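Local coordinates for type I modular polyketide synthase (Streptomyces albus subsp. albus, PDB 6IYT), which probably transfers an extender unit, thought to be ethylmalonyl, from coenzyme A to an acyl carrier protein during salinomycin assembly, at residues 374-377 against 378-382; 256-259 against 260-263; 365-368 against 369-373; 280-283 against 284-288. All blocks are in the same frame, centred on the assembly; numbering follows the deposited sequence.

Contact 1: 374-377 against 378-382; sequences VSFE and PVVRA
Phe376 and Val380 form the tight, buried side of this helical turn. The methyl CG2 of Val380 lies over one ring face, 3.8 Å from the centroid of the Phe376 ring, in a CH-pi contact. It is shifted toward the rim and comes closest to CE2. Phe376 has CG anti to its backbone N (chi1 179°), which swings the ring alongside the carbonyl carbon and toward the next turn. The backbone joins the same two residues, since Val380 N donates to Phe376 O at 2.9 Å. The turn lies near the start of the helix that runs to 385. Just before it, Ser375 centres an inverse gamma turn that leads the chain out of the strand 374-375. Val379 CG2 closes on Ser375 O at 3.2 Å, and this buried carbonyl oxygen has no polar partner in the model. Pro378 is exposed on a further flank, by Ser375. The other side is looser and more polar. Glu377 and Arg381 run side by side and end in a salt bridge, with Arg381 NH1 2.8 Å from Glu377 OE2. The carboxylate oxygen is met on its anti side and lies in the guanidinium plane, at its edge. Arg381 NH1 also bridges to Asp410, its stronger partner.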
# COMPACT_ATOMS: atom_id res chain seq x y z
N VAL A 374 -16.14 7.29 3.06
CA VAL A 374 -15.33 6.12 3.38
C VAL A 374 -15.18 6.02 4.90
O VAL A 374 -14.47 6.83 5.53
CB VAL A 374 -13.94 6.23 2.71
CG1 VAL A 374 -13.18 4.90 2.84
CG2 VAL A 374 -14.08 6.60 1.25
N SER A 375 -15.66 4.93 5.46
CA SER A 375 -15.57 4.71 6.88
C SER A 375 -14.34 3.90 7.22
O SER A 375 -14.44 2.76 7.61
CB SER A 375 -16.82 3.98 7.39
OG SER A 375 -17.94 4.77 7.17
N PHE A 376 -13.16 4.48 7.06
CA PHE A 376 -11.95 3.66 7.19
C PHE A 376 -11.54 3.51 8.69
O PHE A 376 -11.31 2.39 9.15
CB PHE A 376 -10.81 4.28 6.35
CG PHE A 376 -9.51 3.53 6.44
CD1 PHE A 376 -9.34 2.32 5.76
CD2 PHE A 376 -8.48 3.99 7.22
CE1 PHE A 376 -8.13 1.64 5.82
CE2 PHE A 376 -7.27 3.32 7.29
CZ PHE A 376 -7.10 2.14 6.59
N GLU A 377 -11.57 4.62 9.44
CA GLU A 377 -11.25 4.60 10.87
C GLU A 377 -12.05 3.57 11.70
O GLU A 377 -11.45 2.77 12.40
CB GLU A 377 -11.38 6.01 11.48
CG GLU A 377 -11.21 6.04 12.98
CD GLU A 377 -11.55 7.41 13.57
OE1 GLU A 377 -12.07 8.26 12.83
OE2 GLU A 377 -11.28 7.63 14.77
N PRO A 378 -13.39 3.48 11.50
CA PRO A 378 -14.14 2.47 12.26
C PRO A 378 -13.79 1.02 11.85
O PRO A 378 -13.83 0.10 12.66
CB PRO A 378 -15.60 2.77 11.92
CG PRO A 378 -15.62 4.10 11.26
CD PRO A 378 -14.25 4.44 10.79
N VAL A 379 -13.41 0.83 10.60
CA VAL A 379 -13.01 -0.48 10.15
C VAL A 379 -11.63 -0.86 10.71
O VAL A 379 -11.42 -1.99 11.14
CB VAL A 379 -13.03 -0.55 8.61
CG1 VAL A 379 -12.39 -1.85 8.14
CG2 VAL A 379 -14.48 -0.44 8.12
N VAL A 380 -10.72 0.10 10.83
CA VAL A 380 -9.45 -0.16 11.49
C VAL A 380 -9.70 -0.61 12.95
O VAL A 380 -9.08 -1.55 13.42
CB VAL A 380 -8.56 1.08 11.49
CG1 VAL A 380 -7.29 0.83 12.31
CG2 VAL A 380 -8.19 1.44 10.07
N ARG A 381 -10.57 0.10 13.65
CA ARG A 381 -10.95 -0.30 15.01
C ARG A 381 -11.47 -1.74 15.04
O ARG A 381 -11.08 -2.54 15.89
CB ARG A 381 -12.00 0.65 15.56
CG ARG A 381 -11.53 2.06 15.77
CD ARG A 381 -12.62 2.93 16.36
NE ARG A 381 -12.21 4.32 16.32
CZ ARG A 381 -11.49 4.90 17.28
NH1 ARG A 381 -11.03 6.13 17.11
NH2 ARG A 381 -11.25 4.25 18.42
N ALA A 382 -12.33 -2.08 14.10
CA ALA A 382 -12.94 -3.36 14.09
C ALA A 382 -11.89 -4.44 13.77
O ALA A 382 -11.91 -5.54 14.37
CB ALA A 382 -14.06 -3.38 13.08

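Contact 2: 256-259 against 260-263; sequences SLPA and AEVE
Val262 has CG1 anti to its backbone N (chi1 177°). This leaves CG2 beside the backbone N, facing back to the start of the helix. Val262 CG2 therefore meets Leu257 CB at 3.8 Å. It also packs against Pro258 O. Glu261 bends at chi2 (132°) and lies alongside Pro258, pointing the same way. Its carboxylate oxygen OE1 comes to 3.4 Å from Pro258 CD and also touches CG of that ring. Leu257 has CG anti to its carbonyl carbon (chi1 -72°) and crosses Glu261 at about a right angle. This brings Leu257 CD2 to 4.1 Å from Glu261 OE1. Pro258 is the N-cap of helix 259-266. Its carbonyl accepts the first turn, with Val262 N 3.2 Å from Pro258 O. The next bond is shorter and nearly straight, Glu263 N to Ala259 O at 2.9 Å. Val262 and Ala259 also reach Val287, so this helix start is laid against the sheet. Proline offers no side-chain acceptor to the amides of the first turn. Glu261 brings a negative charge to this end of the helix, which would probably interact favourably with the helix dipole.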
# COMPACT_ATOMS: atom_id res chain seq x y z
N SER A 256 -5.98 17.33 8.17
CA SER A 256 -5.60 16.72 9.46
C SER A 256 -6.28 17.41 10.67
O SER A 256 -5.61 18.02 11.51
CB SER A 256 -4.08 16.74 9.64
OG SER A 256 -3.45 16.24 8.48
N LEU A 257 -7.61 17.27 10.74
CA LEU A 257 -8.40 17.65 11.90
C LEU A 257 -9.47 16.59 12.10
O LEU A 257 -9.86 15.93 11.17
CB LEU A 257 -9.09 18.98 11.66
CG LEU A 257 -8.29 20.27 11.64
CD1 LEU A 257 -9.25 21.38 11.26
CD2 LEU A 257 -7.61 20.58 12.97
N PRO A 258 -10.02 16.51 13.31
CA PRO A 258 -11.15 15.65 13.64
C PRO A 258 -12.37 16.02 12.83
O PRO A 258 -12.58 17.19 12.55
CB PRO A 258 -11.39 15.91 15.14
CG PRO A 258 -10.14 16.53 15.65
CD PRO A 258 -9.51 17.25 14.49
N ALA A 259 -13.21 15.03 12.52
CA ALA A 259 -14.43 15.27 11.75
C ALA A 259 -15.23 16.44 12.30
O ALA A 259 -15.66 17.29 11.56
CB ALA A 259 -15.29 14.03 11.69
N ALA A 260 -15.45 16.47 13.61
CA ALA A 260 -16.33 17.48 14.19
C ALA A 260 -15.81 18.89 13.92
O ALA A 260 -16.60 19.81 13.65
CB ALA A 260 -16.49 17.27 15.69
N GLU A 261 -14.51 19.09 14.04
CA GLU A 261 -13.92 20.38 13.77
C GLU A 261 -14.11 20.76 12.30
O GLU A 261 -14.37 21.91 11.98
CB GLU A 261 -12.43 20.38 14.14
CG GLU A 261 -12.02 21.49 15.10
CD GLU A 261 -11.15 21.00 16.27
OE1 GLU A 261 -10.30 20.11 16.06
OE2 GLU A 261 -11.27 21.59 17.37
N VAL A 262 -13.93 19.81 11.40
CA VAL A 262 -14.10 20.10 9.98
C VAL A 262 -15.58 20.43 9.62
O VAL A 262 -15.83 21.38 8.89
CB VAL A 262 -13.60 18.94 9.11
CG1 VAL A 262 -13.87 19.25 7.65
CG2 VAL A 262 -12.12 18.74 9.33
N GLU A 263 -16.53 19.68 10.19
CA GLU A 263 -17.97 20.00 10.07
C GLU A 263 -18.25 21.47 10.43
O GLU A 263 -18.99 22.18 9.73
CB GLU A 263 -18.82 19.08 10.94
CG GLU A 263 -18.93 17.64 10.46
CD GLU A 263 -19.77 17.48 9.18
OE1 GLU A 263 -19.88 16.31 8.71
OE2 GLU A 263 -20.34 18.50 8.68

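Contact 3: 365-368 against 369-373; sequences YWFE and NCRRP
Asn369 and Trp366 meet in the last turns of helix 363-371, where the second segment carries the chain out of the helix. Asn369 N donates to Tyr365 O at 2.8 Å. Asn369 CB lies 3.9 Å from Trp366 CE3, and the amide plane is turned 66° from the indole. The amide itself is held from outside: OD1 takes Arg238, while ND2 reaches Glu216 and the carbonyl of Ser213, a residue that is probably the nucleophile of the GxSxG motif. Cys370 follows, with its backbone N making only weak bonds to the carbonyls of Trp366 and Phe367. Its SG stands obliquely beside the Phe367 ring, a sulfur-aromatic contact 5.4 Å from the centroid. Arg371 lays CB over one face of that ring, 4.1 Å from the centroid of Phe367. It takes CG anti to its backbone N (chi1 173°) and then bends, and its guanidinium pairs with Asp325. Arg372 is the first residue beyond the helix. Its N still donates to Glu368 O at 2.9 Å. Its chain, bent at chi2 and chi3, folds back beside Glu368, and Arg372 NH2 meets Glu368 OE1 on the syn side of the carboxylate at 2.8 Å in a salt bridge.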
# COMPACT_ATOMS: atom_id res chain seq x y z
N TYR A 365 -23.38 -2.17 -5.10
CA TYR A 365 -22.23 -1.96 -4.19
C TYR A 365 -21.24 -0.94 -4.73
O TYR A 365 -20.80 -0.08 -4.00
CB TYR A 365 -21.52 -3.25 -3.89
CG TYR A 365 -20.47 -3.09 -2.85
CD1 TYR A 365 -20.79 -3.11 -1.50
CD2 TYR A 365 -19.16 -2.78 -3.21
CE1 TYR A 365 -19.83 -2.87 -0.53
CE2 TYR A 365 -18.21 -2.47 -2.25
CZ TYR A 365 -18.52 -2.64 -0.92
OH TYR A 365 -17.60 -2.30 0.02
N TRP A 366 -20.89 -1.04 -6.00
CA TRP A 366 -19.92 -0.15 -6.57
C TRP A 366 -20.45 1.28 -6.73
O TRP A 366 -19.69 2.23 -6.54
CB TRP A 366 -19.36 -0.68 -7.86
CG TRP A 366 -18.57 -1.93 -7.67
CD1 TRP A 366 -18.93 -3.19 -8.07
CD2 TRP A 366 -17.41 -2.08 -6.86
NE1 TRP A 366 -18.07 -4.11 -7.56
CE2 TRP A 366 -17.15 -3.47 -6.77
CE3 TRP A 366 -16.64 -1.20 -6.10
CZ2 TRP A 366 -16.10 -3.98 -6.03
CZ3 TRP A 366 -15.56 -1.71 -5.37
CH2 TRP A 366 -15.29 -3.08 -5.36
N PHE A 367 -21.77 1.44 -6.82
CA PHE A 367 -22.35 2.75 -6.66
C PHE A 367 -22.18 3.28 -5.23
O PHE A 367 -21.71 4.37 -5.03
CB PHE A 367 -23.81 2.79 -7.03
CG PHE A 367 -24.44 4.13 -6.75
CD1 PHE A 367 -24.13 5.22 -7.54
CD2 PHE A 367 -25.17 4.33 -5.60
CE1 PHE A 367 -24.60 6.49 -7.22
CE2 PHE A 367 -25.70 5.59 -5.29
CZ PHE A 367 -25.40 6.67 -6.10
N GLU A 368 -22.55 2.48 -4.24
CA GLU A 368 -22.41 2.90 -2.84
C GLU A 368 -20.95 3.20 -2.51
O GLU A 368 -20.65 4.16 -1.81
CB GLU A 368 -22.94 1.82 -1.91
CG GLU A 368 -24.45 1.59 -1.99
CD GLU A 368 -25.25 2.79 -1.56
OE1 GLU A 368 -24.99 3.31 -0.43
OE2 GLU A 368 -26.19 3.19 -2.32
N ASN A 369 -20.04 2.40 -3.05
CA ASN A 369 -18.61 2.62 -2.82
C ASN A 369 -18.15 4.02 -3.26
O ASN A 369 -17.35 4.65 -2.57
CB ASN A 369 -17.80 1.54 -3.51
CG ASN A 369 -16.34 1.88 -3.63
OD1 ASN A 369 -15.91 2.51 -4.63
ND2 ASN A 369 -15.56 1.37 -2.72
N CYS A 370 -18.70 4.55 -4.36
CA CYS A 370 -18.30 5.88 -4.79
C CYS A 370 -19.20 7.00 -4.31
O CYS A 370 -18.80 8.15 -4.33
CB CYS A 370 -18.10 5.94 -6.28
SG CYS A 370 -19.58 5.80 -7.28
N ARG A 371 -20.32 6.65 -3.71
CA ARG A 371 -21.26 7.67 -3.17
C ARG A 371 -21.07 7.93 -1.71
O ARG A 371 -21.14 9.09 -1.27
CB ARG A 371 -22.71 7.24 -3.45
CG ARG A 371 -23.76 8.12 -2.79
CD ARG A 371 -23.76 9.54 -3.33
NE ARG A 371 -24.68 10.42 -2.59
CZ ARG A 371 -24.38 11.10 -1.48
NH1 ARG A 371 -25.27 11.94 -0.96
NH2 ARG A 371 -23.21 10.95 -0.87
N ARG A 372 -20.91 6.89 -0.93
CA ARG A 372 -20.84 7.04 0.52
C ARG A 372 -19.47 7.51 0.96
O ARG A 372 -18.46 7.07 0.42
CB ARG A 372 -21.18 5.75 1.20
CG ARG A 372 -22.52 5.18 0.79
CD ARG A 372 -23.65 5.63 1.73
NE ARG A 372 -24.24 6.91 1.34
CZ ARG A 372 -25.24 7.04 0.46
NH1 ARG A 372 -25.77 8.24 0.22
NH2 ARG A 372 -25.70 5.99 -0.19
N PRO A 373 -19.43 8.31 2.03
CA PRO A 373 -18.15 8.55 2.74
C PRO A 373 -17.45 7.26 3.12
O PRO A 373 -18.10 6.26 3.45
CB PRO A 373 -18.58 9.33 4.00
CG PRO A 373 -20.05 9.07 4.13
CD PRO A 373 -20.57 8.92 2.73

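Contact 4: 280-283 against 284-288; sequences GNNG and PRSVT
Asn282 and Gly283 both point their backbone N-H groups at one acceptor on the facing strand. Asn282 N is 2.9 Å and Gly283 N is 3.1 Å from Ser286 O. The Gly283 donor lies in the carbonyl plane, on a lone pair. The Asn282 donor is tilted 19° from that plane. In return Ser286 N donates to Gly283 O, closing the two-residue turn of Pro284 and Arg285. Further along, Thr288 N bonds to Gly280 O at 3.0 Å, and the return bond from Gly280 N to Thr288 O is weak. Thr288 holds OG1 between its backbone N and carbonyl carbon (chi1 56°), which packs Thr288 OG1 3.2 Å from Gly280 CA. On the other sheet face Asn281 and Val287 lie side by side, with OD1 of Asn281 3.9 Å from Val287 CG1. Asn282 CB touches Ser286 OG at 3.5 Å. Other elements pack round the hairpin. Val287 packs on Ala259 and Val262 of helix 259-266, Asn282 packs on Phe376, and Pro284 sits on helix 401-411, where Glu406 accepts from Arg285 N. Two residues, Asn282 and Gly283, set against the one Ser286 make a classic beta bulge beside the turn of a tight hairpin, here the hairpin of the second and third strands of the ferredoxin-like subdomain of acyltransferases.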
# COMPACT_ATOMS: atom_id res chain seq x y z
N GLY A 280 -14.54 11.12 3.93
CA GLY A 280 -13.82 10.00 4.51
C GLY A 280 -13.40 10.27 5.93
O GLY A 280 -12.98 11.36 6.25
N ASN A 281 -13.40 9.24 6.73
CA ASN A 281 -12.77 9.27 8.05
C ASN A 281 -11.63 8.29 8.11
O ASN A 281 -11.87 7.08 8.04
CB ASN A 281 -13.79 8.92 9.13
CG ASN A 281 -14.91 9.93 9.21
OD1 ASN A 281 -14.82 10.91 9.94
ND2 ASN A 281 -15.93 9.72 8.43
N ASN A 282 -10.40 8.79 8.19
CA ASN A 282 -9.22 7.96 8.08
C ASN A 282 -8.53 7.72 9.40
O ASN A 282 -7.74 6.75 9.54
CB ASN A 282 -8.23 8.58 7.12
CG ASN A 282 -8.65 8.42 5.69
OD1 ASN A 282 -9.67 7.77 5.40
ND2 ASN A 282 -8.00 9.18 4.81
N GLY A 283 -8.73 8.63 10.33
CA GLY A 283 -8.27 8.44 11.70
C GLY A 283 -8.83 9.53 12.59
O GLY A 283 -9.57 10.40 12.10
N PRO A 284 -8.45 9.52 13.89
CA PRO A 284 -9.14 10.42 14.83
C PRO A 284 -8.89 11.88 14.48
O PRO A 284 -9.73 12.75 14.80
CB PRO A 284 -8.50 10.09 16.19
CG PRO A 284 -7.74 8.84 16.01
CD PRO A 284 -7.75 8.43 14.56
N ARG A 285 -7.82 12.13 13.73
CA ARG A 285 -7.46 13.49 13.37
C ARG A 285 -7.12 13.58 11.91
O ARG A 285 -6.37 14.45 11.49
CB ARG A 285 -6.28 13.98 14.22
CG ARG A 285 -6.60 14.01 15.71
CD ARG A 285 -6.22 15.34 16.33
NE ARG A 285 -5.98 15.21 17.76
CZ ARG A 285 -6.93 15.05 18.68
NH1 ARG A 285 -6.60 14.89 19.96
NH2 ARG A 285 -8.21 15.06 18.33
N SER A 286 -7.79 12.78 11.11
CA SER A 286 -7.51 12.73 9.70
C SER A 286 -8.80 12.43 8.92
O SER A 286 -9.34 11.33 9.02
CB SER A 286 -6.48 11.63 9.45
OG SER A 286 -6.36 11.41 8.07
N VAL A 287 -9.25 13.39 8.13
CA VAL A 287 -10.47 13.21 7.29
C VAL A 287 -10.23 13.74 5.90
O VAL A 287 -9.16 14.28 5.61
CB VAL A 287 -11.73 13.92 7.88
CG1 VAL A 287 -11.98 13.48 9.33
CG2 VAL A 287 -11.60 15.43 7.78
N THR A 288 -11.11 13.39 4.97
CA THR A 288 -11.11 13.96 3.65
C THR A 288 -12.44 14.70 3.42
O THR A 288 -13.39 14.36 3.95
CB THR A 288 -10.97 12.90 2.55
OG1 THR A 288 -12.01 11.97 2.71
CG2 THR A 288 -9.65 12.16 2.68

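Overall arrangement
All four contacts lie in the acyltransferase domain. Along the chain the order is contact 2, contact 4, contact 3, contact 1. Contacts 2 and 4 have centres about 8 Å apart and belong to the ferredoxin-like subdomain, where helix 259-266 packs on the hairpin of strands 276-283 and 286-291. Contact 1 lies about 10 Å from contact 4, centre to centre. Its strand 374-375 extends the same sheet beside 276-283, and Asn281 probably hydrogen-bonds to both Val374 and Glu377. Contact 3 runs directly into contact 1, their centres about 15 Å apart. Residues 365-382 thus tie helix 363-371, near the probable nucleophile, to the edge of the smaller subdomain.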